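Local coordinates for protein uronate dehydrogenase (Agrobacterium tumefaciens, PDB 3RFX) that catalyses the NAD-dependent oxidation of uronic acids such as galacturonate and glucuronate, probably to the corresponding aldarolactones, at residues I115-P126 and W204-D215. The protein carries 1 engineered substitution. Numbering follows the deposited sequence.
Sequences IGYYPQTERLGP and WGASANDAGWWD
Leu124 and Trp214 form a single parallel beta bridge, joining the loop that follows strand 105-111 of this Rossmann fold to the loop leaving its edge strand 202-205. Two backbone hydrogen bonds define it, Leu124 N to Trp213 O and Asp215 N to Leu124 O, each 3.0 Å long. On the buried side of the bridge the packing is close. Leu124 CB lies 3.9 Å from CZ2 of Trp204, while Ile115 meets that indole at its edge, with CG1 3.8 Å from CZ3. Ile115 CG1 sits between its backbone N and carbonyl carbon (chi1 49°), and CD1 comes within 4.1 Å of Trp214 NE1, an N-H that is hydrogen-bonded to Gln254. Equally close-packed, Gln120 lies across one face of Trp213: its extended chain carries CD to 3.3 Å from CZ2, with the amide plane inclined 36° to the ring. Leu250 and Phe253 carbonyls accept from Gln120 NE2, holding that amide in place, and Phe221 of a second subunit also packs on Trp213.

The Arg123 side is looser and hydrated. Its guanidinium passes over Asp215 CB, but the salt bridge to Asp215 is long, and Asp215 OD1 accepts a bond from Ser217 N. Two waters in the guanidinium plane instead link Arg123 NH1 to the backbone, one donating to Gly212 O and the other to Trp214 O, the latter water 2.9 Å from NH1.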
loop_
_atom_site.group_PDB
_atom_site.type_symbol
_atom_site.label_atom_id
_atom_site.label_comp_id
_atom_site.label_asym_id
_atom_site.label_seq_id
_atom_site.Cartn_x
_atom_site.Cartn_y
_atom_site.Cartn_z
ATOM N N ILE A 115 19.146 2.983 9.568
ATOM C CA ILE A 115 18.470 1.888 8.877
ATOM C C ILE A 115 19.479 0.816 8.456
ATOM O O ILE A 115 19.237 0.032 7.535
ATOM C CB ILE A 115 17.625 2.403 7.664
ATOM C CG1 ILE A 115 18.426 3.348 6.751
ATOM C CG2 ILE A 115 16.393 3.181 8.195
ATOM C CD1 ILE A 115 19.419 2.674 5.775
ATOM N N GLY A 116 20.608 0.778 9.156
ATOM C CA GLY A 116 21.716 -0.075 8.756
ATOM C C GLY A 116 21.449 -1.568 8.670
ATOM O O GLY A 116 22.141 -2.267 7.922
ATOM N N TYR A 117 20.481 -2.080 9.425
ATOM C CA TYR A 117 20.202 -3.524 9.383
ATOM C C TYR A 117 19.324 -4.003 8.223
ATOM O O TYR A 117 19.120 -5.211 8.066
ATOM C CB TYR A 117 19.656 -4.054 10.725
ATOM C CG TYR A 117 20.756 -4.516 11.670
ATOM C CD1 TYR A 117 21.407 -5.735 11.467
ATOM C CD2 TYR A 117 21.158 -3.731 12.741
ATOM C CE1 TYR A 117 22.424 -6.162 12.321
ATOM C CE2 TYR A 117 22.171 -4.154 13.612
ATOM C CZ TYR A 117 22.799 -5.366 13.390
ATOM O OH TYR A 117 23.810 -5.783 14.236
ATOM N N TYR A 118 18.799 -3.088 7.406
ATOM C CA TYR A 118 18.066 -3.522 6.209
ATOM C C TYR A 118 19.034 -4.148 5.213
ATOM O O TYR A 118 20.170 -3.695 5.089
ATOM C CB TYR A 118 17.335 -2.355 5.534
ATOM C CG TYR A 118 16.060 -1.938 6.240
ATOM C CD1 TYR A 118 14.866 -2.618 6.015
ATOM C CD2 TYR A 118 16.051 -0.859 7.122
ATOM C CE1 TYR A 118 13.691 -2.245 6.654
ATOM C CE2 TYR A 118 14.874 -0.469 7.764
ATOM C CZ TYR A 118 13.704 -1.169 7.527
ATOM O OH TYR A 118 12.537 -0.793 8.155
ATOM N N PRO A 119 18.585 -5.189 4.491
ATOM C CA PRO A 119 19.398 -5.814 3.438
ATOM C C PRO A 119 19.577 -4.834 2.291
ATOM O O PRO A 119 18.698 -4.003 2.058
ATOM C CB PRO A 119 18.534 -6.985 2.950
ATOM C CG PRO A 119 17.391 -7.089 3.897
ATOM C CD PRO A 119 17.240 -5.779 4.601
ATOM N N GLN A 120 20.682 -4.942 1.569
ATOM C CA GLN A 120 20.946 -4.048 0.445
ATOM C C GLN A 120 19.991 -4.284 -0.720
ATOM O O GLN A 120 19.879 -3.444 -1.609
ATOM C CB GLN A 120 22.406 -4.179 -0.011
ATOM C CG GLN A 120 23.378 -3.758 1.077
ATOM C CD GLN A 120 24.817 -3.689 0.610
ATOM O OE1 GLN A 120 25.138 -3.978 -0.553
ATOM N NE2 GLN A 120 25.700 -3.304 1.523
ATOM N N THR A 121 19.294 -5.419 -0.702
ATOM C CA THR A 121 18.377 -5.768 -1.782
ATOM C C THR A 121 17.015 -5.080 -1.652
ATOM O O THR A 121 16.178 -5.169 -2.549
ATOM C CB THR A 121 18.154 -7.286 -1.835
ATOM O OG1 THR A 121 17.774 -7.748 -0.534
ATOM C CG2 THR A 121 19.447 -7.995 -2.245
ATOM N N GLU A 122 16.790 -4.405 -0.531
ATOM C CA GLU A 122 15.485 -3.800 -0.271
ATOM C C GLU A 122 15.509 -2.287 -0.525
ATOM O O GLU A 122 16.334 -1.576 0.037
ATOM C CB GLU A 122 15.051 -4.092 1.168
ATOM C CG GLU A 122 13.652 -3.568 1.492
ATOM C CD GLU A 122 13.151 -4.017 2.859
ATOM O OE1 GLU A 122 13.844 -4.818 3.530
ATOM O OE2 GLU A 122 12.055 -3.566 3.256
ATOM N N ARG A 123 14.614 -1.803 -1.382
ATOM C CA ARG A 123 14.514 -0.364 -1.668
ATOM C C ARG A 123 13.676 0.311 -0.583
ATOM O O ARG A 123 12.614 -0.195 -0.228
ATOM C CB ARG A 123 13.887 -0.148 -3.048
ATOM C CG ARG A 123 13.707 1.313 -3.460
ATOM C CD ARG A 123 13.286 1.414 -4.938
ATOM N NE ARG A 123 13.075 2.800 -5.374
ATOM C CZ ARG A 123 14.054 3.645 -5.687
ATOM N NH1 ARG A 123 15.326 3.261 -5.605
ATOM N NH2 ARG A 123 13.766 4.884 -6.076
ATOM N N LEU A 124 14.153 1.439 -0.057
ATOM C CA LEU A 124 13.535 2.061 1.112
ATOM C C LEU A 124 12.947 3.429 0.799
ATOM O O LEU A 124 13.621 4.280 0.227
ATOM C CB LEU A 124 14.555 2.230 2.251
ATOM C CG LEU A 124 15.364 1.015 2.711
ATOM C CD1 LEU A 124 16.234 1.384 3.930
ATOM C CD2 LEU A 124 14.439 -0.146 3.039
ATOM N N GLY A 125 11.697 3.639 1.201
ATOM C CA GLY A 125 11.121 4.974 1.206
ATOM C C GLY A 125 11.402 5.661 2.536
ATOM O O GLY A 125 11.917 5.042 3.468
ATOM N N PRO A 126 11.050 6.950 2.642
ATOM C CA PRO A 126 11.359 7.737 3.844
ATOM C C PRO A 126 10.599 7.319 5.110
ATOM O O PRO A 126 11.017 7.698 6.205
ATOM C CB PRO A 126 10.968 9.171 3.439
ATOM C CG PRO A 126 9.965 8.998 2.331
ATOM C CD PRO A 126 10.420 7.761 1.585
ATOM N N TRP A 204 17.055 11.255 1.838
ATOM C CA TRP A 204 18.112 10.257 1.676
ATOM C C TRP A 204 19.326 10.948 1.086
ATOM O O TRP A 204 19.259 11.495 -0.014
ATOM C CB TRP A 204 17.647 9.123 0.770
ATOM C CG TRP A 204 16.529 8.311 1.364
ATOM C CD1 TRP A 204 15.219 8.339 0.999
ATOM C CD2 TRP A 204 16.633 7.353 2.426
ATOM N NE1 TRP A 204 14.492 7.450 1.766
ATOM C CE2 TRP A 204 15.341 6.828 2.644
ATOM C CE3 TRP A 204 17.702 6.873 3.203
ATOM C CZ2 TRP A 204 15.080 5.852 3.606
ATOM C CZ3 TRP A 204 17.443 5.907 4.164
ATOM C CH2 TRP A 204 16.139 5.403 4.356
ATOM N N GLY A 205 20.438 10.926 1.816
ATOM C CA GLY A 205 21.627 11.629 1.379
ATOM C C GLY A 205 22.496 10.784 0.467
ATOM O O GLY A 205 23.450 10.165 0.926
ATOM N N ALA A 206 22.154 10.760 -0.818
ATOM C CA ALA A 206 22.926 10.040 -1.829
ATOM C C ALA A 206 22.856 10.772 -3.158
ATOM O O ALA A 206 21.871 11.453 -3.443
ATOM C CB ALA A 206 22.385 8.630 -1.990
ATOM N N SER A 207 23.888 10.621 -3.983
ATOM C CA SER A 207 23.841 11.153 -5.335
ATOM C C SER A 207 22.888 10.322 -6.213
ATOM O O SER A 207 22.202 9.446 -5.708
ATOM C CB SER A 207 25.248 11.248 -5.921
ATOM O OG SER A 207 25.978 12.263 -5.244
ATOM N N ALA A 208 22.820 10.619 -7.509
ATOM C CA ALA A 208 21.888 9.916 -8.398
ATOM C C ALA A 208 22.535 8.631 -8.908
ATOM O O ALA A 208 22.806 8.481 -10.101
ATOM C CB ALA A 208 21.477 10.811 -9.569
ATOM N N ASN A 209 22.788 7.711 -7.987
ATOM C CA ASN A 209 23.515 6.488 -8.308
ATOM C C ASN A 209 22.625 5.437 -8.965
ATOM O O ASN A 209 21.542 5.138 -8.458
ATOM C CB ASN A 209 24.135 5.918 -7.025
ATOM C CG ASN A 209 24.962 6.952 -6.269
ATOM O OD1 ASN A 209 25.605 7.809 -6.881
ATOM N ND2 ASN A 209 24.915 6.900 -4.940
ATOM N N ASP A 210 23.075 4.871 -10.084
ATOM C CA ASP A 210 22.322 3.793 -10.731
ATOM C C ASP A 210 21.982 2.701 -9.723
ATOM O O ASP A 210 20.899 2.124 -9.776
ATOM C CB ASP A 210 23.106 3.168 -11.891
ATOM C CG ASP A 210 23.155 4.055 -13.121
ATOM O OD1 ASP A 210 22.576 5.164 -13.097
ATOM O OD2 ASP A 210 23.776 3.627 -14.118
ATOM N N ALA A 211 22.913 2.409 -8.808
ATOM C CA ALA A 211 22.686 1.356 -7.813
ATOM C C ALA A 211 22.130 1.829 -6.468
ATOM O O ALA A 211 22.222 1.106 -5.473
ATOM C CB ALA A 211 23.971 0.531 -7.599
ATOM N N GLY A 212 21.551 3.031 -6.424
ATOM C CA GLY A 212 20.975 3.552 -5.192
ATOM C C GLY A 212 19.878 2.664 -4.614
ATOM O O GLY A 212 19.150 1.990 -5.368
ATOM N N TRP A 213 19.761 2.666 -3.283
ATOM C CA TRP A 213 18.792 1.851 -2.559
ATOM C C TRP A 213 17.572 2.652 -2.094
ATOM O O TRP A 213 16.637 2.071 -1.552
ATOM C CB TRP A 213 19.419 1.275 -1.280
ATOM C CG TRP A 213 20.688 0.482 -1.484
ATOM C CD1 TRP A 213 20.999 -0.325 -2.533
ATOM C CD2 TRP A 213 21.794 0.416 -0.574
ATOM N NE1 TRP A 213 22.254 -0.897 -2.336
ATOM C CE2 TRP A 213 22.757 -0.445 -1.142
ATOM C CE3 TRP A 213 22.063 1.011 0.664
ATOM C CZ2 TRP A 213 23.967 -0.728 -0.509
ATOM C CZ3 TRP A 213 23.272 0.736 1.289
ATOM C CH2 TRP A 213 24.203 -0.128 0.704
ATOM N N TRP A 214 17.605 3.973 -2.273
ATOM C CA TRP A 214 16.699 4.872 -1.539
ATOM C C TRP A 214 15.824 5.738 -2.443
ATOM O O TRP A 214 16.264 6.209 -3.477
ATOM C CB TRP A 214 17.499 5.783 -0.590
ATOM C CG TRP A 214 18.378 5.022 0.365
ATOM C CD1 TRP A 214 18.079 3.839 0.999
ATOM C CD2 TRP A 214 19.685 5.394 0.805
ATOM N NE1 TRP A 214 19.132 3.455 1.795
ATOM C CE2 TRP A 214 20.130 4.389 1.693
ATOM C CE3 TRP A 214 20.532 6.475 0.528
ATOM C CZ2 TRP A 214 21.383 4.434 2.302
ATOM C CZ3 TRP A 214 21.779 6.517 1.134
ATOM C CH2 TRP A 214 22.188 5.507 2.016
ATOM N N ASP A 215 14.586 5.959 -2.016
ATOM C CA ASP A 215 13.585 6.626 -2.846
ATOM C C ASP A 215 13.275 8.010 -2.268
ATOM O O ASP A 215 12.660 8.100 -1.225
ATOM C CB ASP A 215 12.308 5.775 -2.867
ATOM C CG ASP A 215 11.151 6.448 -3.611
ATOM O OD1 ASP A 215 11.365 7.472 -4.297
ATOM O OD2 ASP A 215 10.021 5.936 -3.507
HETATM O O HOH W 1 16.667 0.783 -5.369
HETATM O O HOH W 2 17.523 5.195 -5.711
#